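Local coordinates for rhamnose ABC transporter, periplasmic rhamnose-binding protein (Kribbella flavida, PDB 4KVF) that probably binds a sugar, likely rhamnose, as the extracytoplasmic substrate-binding component of an ABC transporter, at residues A[87-92]-A[111-116]. Sequence-based numbering, arbitrary orientation.
Sequences SYINTL and CPSLNQ
Ile89 packs against both Ser113 and Leu114, joining two almost parallel helices whose axes, in the segments 87-92 and 111-116, approach to 9.4 Å and differ in direction by 11°. Both of its methyls touch Ser113 OG and Leu114 CD2. With CG1 beside the backbone N (chi1 -68°), CG2 is left anti to it and rests against the Ser113 hydroxyl, with OG at 3.4 Å from Ile89 CG2. The other branch, CG1 extended into CD1, also meets that hydroxyl and is slightly the nearer to Leu114, where Ile89 CD1 lies 3.8 Å from CD2; the two aliphatic chains cross at about a right angle. Leu114 thus takes part mainly through CD2, which lies almost equally far from CD1 and CG2 of Ile89.

Ser113 turns its hydroxyl to the site between the backbone N and the carbonyl carbon (chi1 62°), and from there OG hydrogen-bonds to the carbonyl oxygen of Val110, just before the helix, so the hydroxyl that the isoleucine methyls touch has a polar partner. On the exposed border, Asn90 sends its carboxamide oxygen across, and OD1 stands 3.4 Å from CB of Ser113, a van der Waals contact in the place where the two backbones are nearest, at 6.4 Å between the CA atoms of Asn90 and Ser113.

Both helices flank the parallel sheet of one lobe of a periplasmic-binding-protein fold, and strand 99-102 lies between them in sequence. Ile89 also touches Leu45 on strand 41-45, while Cys111 ties the second helix to Cys135 by a disulfide. With no hydrogen bond or salt bridge between the segments, adhesion here rests on dispersion and shape, and the bond to Val110 probably lowers the cost of placing the serine hydroxyl against aliphatic carbon.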
ATOM      1  N   SER A  87      10.121  20.941  -7.099  1.00 31.79           N
ATOM      2  CA  SER A  87       9.636  21.921  -8.080  1.00 30.67           C
ATOM      3  C   SER A  87       8.110  21.927  -8.088  1.00 31.25           C
ATOM      4  O   SER A  87       7.476  22.986  -8.150  1.00 32.61           O
ATOM      5  CB  SER A  87      10.187  21.626  -9.482  1.00 40.32           C
ATOM      6  OG  SER A  87       9.723  20.370  -9.957  1.00 48.22           O
ATOM      7  N   TYR A  88       7.521  20.742  -7.985  1.00 27.41           N
ATOM      8  CA  TYR A  88       6.063  20.633  -7.950  1.00 27.05           C
ATOM      9  C   TYR A  88       5.471  21.166  -6.649  1.00 29.15           C
ATOM     10  O   TYR A  88       4.453  21.846  -6.662  1.00 27.45           O
ATOM     11  CB  TYR A  88       5.605  19.189  -8.216  1.00 30.09           C
ATOM     12  CG  TYR A  88       5.911  18.718  -9.623  1.00 30.08           C
ATOM     13  CD1 TYR A  88       5.105  19.090 -10.696  1.00 32.50           C
ATOM     14  CD2 TYR A  88       7.022  17.927  -9.888  1.00 31.36           C
ATOM     15  CE1 TYR A  88       5.392  18.673 -11.988  1.00 33.14           C
ATOM     16  CE2 TYR A  88       7.323  17.513 -11.188  1.00 35.10           C
ATOM     17  CZ  TYR A  88       6.503  17.886 -12.225  1.00 39.73           C
ATOM     18  OH  TYR A  88       6.794  17.468 -13.500  1.00 45.33           O
ATOM     19  N   ILE A  89       6.102  20.859  -5.522  1.00 23.35           N
ATOM     20  CA  ILE A  89       5.610  21.353  -4.237  1.00 22.69           C
ATOM     21  C   ILE A  89       5.621  22.891  -4.228  1.00 27.06           C
ATOM     22  O   ILE A  89       4.685  23.537  -3.750  1.00 27.87           O
ATOM     23  CB  ILE A  89       6.471  20.829  -3.074  1.00 25.39           C
ATOM     24  CG1 ILE A  89       6.280  19.313  -2.929  1.00 25.67           C
ATOM     25  CG2 ILE A  89       6.107  21.575  -1.757  1.00 23.10           C
ATOM     26  CD1 ILE A  89       7.349  18.639  -2.079  1.00 25.00           C
ATOM     27  N   ASN A  90       6.693  23.461  -4.760  1.00 25.36           N
ATOM     28  CA  ASN A  90       6.833  24.914  -4.814  1.00 27.17           C
ATOM     29  C   ASN A  90       5.745  25.537  -5.673  1.00 32.44           C
ATOM     30  O   ASN A  90       5.221  26.615  -5.356  1.00 29.61           O
ATOM     31  CB  ASN A  90       8.226  25.311  -5.322  1.00 30.47           C
ATOM     32  CG  ASN A  90       9.305  25.131  -4.255  1.00 31.59           C
ATOM     33  OD1 ASN A  90       9.019  25.214  -3.056  1.00 42.28           O
ATOM     34  ND2 ASN A  90      10.542  24.897  -4.685  1.00 37.70           N
ATOM     35  N   THR A  91       5.407  24.862  -6.769  1.00 28.81           N
ATOM     36  CA  THR A  91       4.310  25.315  -7.616  1.00 30.68           C
ATOM     37  C   THR A  91       2.993  25.304  -6.845  1.00 27.34           C
ATOM     38  O   THR A  91       2.232  26.266  -6.897  1.00 32.19           O
ATOM     39  CB  THR A  91       4.160  24.431  -8.859  1.00 30.56           C
ATOM     40  OG1 THR A  91       5.391  24.440  -9.593  1.00 32.43           O
ATOM     41  CG2 THR A  91       3.030  24.949  -9.745  1.00 31.39           C
ATOM     42  N   LEU A  92       2.727  24.218  -6.123  1.00 25.62           N
ATOM     43  CA  LEU A  92       1.477  24.117  -5.380  1.00 26.67           C
ATOM     44  C   LEU A  92       1.370  25.198  -4.303  1.00 29.88           C
ATOM     45  O   LEU A  92       0.288  25.713  -4.037  1.00 30.55           O
ATOM     46  CB  LEU A  92       1.313  22.724  -4.773  1.00 24.39           C
ATOM     47  CG  LEU A  92       1.188  21.598  -5.805  1.00 27.07           C
ATOM     48  CD1 LEU A  92       1.063  20.252  -5.093  1.00 27.46           C
ATOM     49  CD2 LEU A  92      -0.009  21.831  -6.737  1.00 27.73           C
ATOM     50  N   CYS A 111      11.459  18.347   2.727  1.00 25.88           N
ATOM     51  CA  CYS A 111      11.177  19.019   4.002  1.00 27.01           C
ATOM     52  C   CYS A 111      11.132  20.549   3.953  1.00 26.92           C
ATOM     53  O   CYS A 111      10.173  21.143   4.468  1.00 30.83           O
ATOM     54  CB  CYS A 111      12.111  18.541   5.127  1.00 31.14           C
ATOM     55  SG  CYS A 111      11.618  16.960   5.811  1.00 34.31           S
ATOM     56  N   PRO A 112      12.165  21.193   3.371  1.00 26.61           N
ATOM     57  CA  PRO A 112      12.150  22.661   3.362  1.00 30.75           C
ATOM     58  C   PRO A 112      10.903  23.233   2.693  1.00 36.54           C
ATOM     59  O   PRO A 112      10.261  24.120   3.262  1.00 33.66           O
ATOM     60  CB  PRO A 112      13.405  23.017   2.561  1.00 39.62           C
ATOM     61  CG  PRO A 112      14.344  21.886   2.854  1.00 39.81           C
ATOM     62  CD  PRO A 112      13.452  20.669   2.867  1.00 31.61           C
ATOM     63  N   SER A 113      10.553  22.724   1.517  1.00 30.59           N
ATOM     64  CA  SER A 113       9.383  23.245   0.803  1.00 25.39           C
ATOM     65  C   SER A 113       8.076  22.851   1.494  1.00 26.71           C
ATOM     66  O   SER A 113       7.162  23.672   1.598  1.00 27.21           O
ATOM     67  CB  SER A 113       9.390  22.805  -0.668  1.00 34.63           C
ATOM     68  OG  SER A 113       9.322  21.395  -0.775  1.00 35.43           O
ATOM     69  N   LEU A 114       7.976  21.608   1.973  1.00 25.09           N
ATOM     70  CA  LEU A 114       6.776  21.217   2.715  1.00 26.78           C
ATOM     71  C   LEU A 114       6.567  22.074   3.963  1.00 27.40           C
ATOM     72  O   LEU A 114       5.439  22.456   4.275  1.00 26.90           O
ATOM     73  CB  LEU A 114       6.772  19.723   3.081  1.00 26.87           C
ATOM     74  CG  LEU A 114       6.588  18.767   1.892  1.00 24.12           C
ATOM     75  CD1 LEU A 114       6.583  17.324   2.371  1.00 23.27           C
ATOM     76  CD2 LEU A 114       5.299  19.077   1.124  1.00 26.88           C
ATOM     77  N   ASN A 115       7.643  22.380   4.678  1.00 28.16           N
ATOM     78  CA  ASN A 115       7.507  23.203   5.879  1.00 30.65           C
ATOM     79  C   ASN A 115       7.228  24.660   5.534  1.00 29.73           C
ATOM     80  O   ASN A 115       6.587  25.380   6.299  1.00 32.78           O
ATOM     81  CB  ASN A 115       8.717  23.050   6.807  1.00 35.39           C
ATOM     82  CG  ASN A 115       8.615  21.804   7.673  1.00 36.08           C
ATOM     83  OD1 ASN A 115       7.506  21.373   8.022  1.00 39.44           O
ATOM     84  ND2 ASN A 115       9.756  21.211   8.012  1.00 35.25           N
ATOM     85  N   GLN A 116       7.697  25.086   4.365  1.00 30.05           N
ATOM     86  CA  GLN A 116       7.330  26.402   3.861  1.00 31.07           C
ATOM     87  C   GLN A 116       5.821  26.438   3.604  1.00 33.75           C
ATOM     88  O   GLN A 116       5.152  27.428   3.912  1.00 33.97           O
ATOM     89  CB  GLN A 116       8.089  26.708   2.573  1.00 36.60           C
ATOM     90  CG  GLN A 116       7.810  28.081   2.002  1.00 49.68           C
ATOM     91  CD  GLN A 116       8.825  29.114   2.448  1.00 62.77           C
ATOM     92  OE1 GLN A 116       9.224  29.153   3.616  1.00 58.64           O
ATOM     93  NE2 GLN A 116       9.253  29.958   1.515  1.00 68.97           N
TER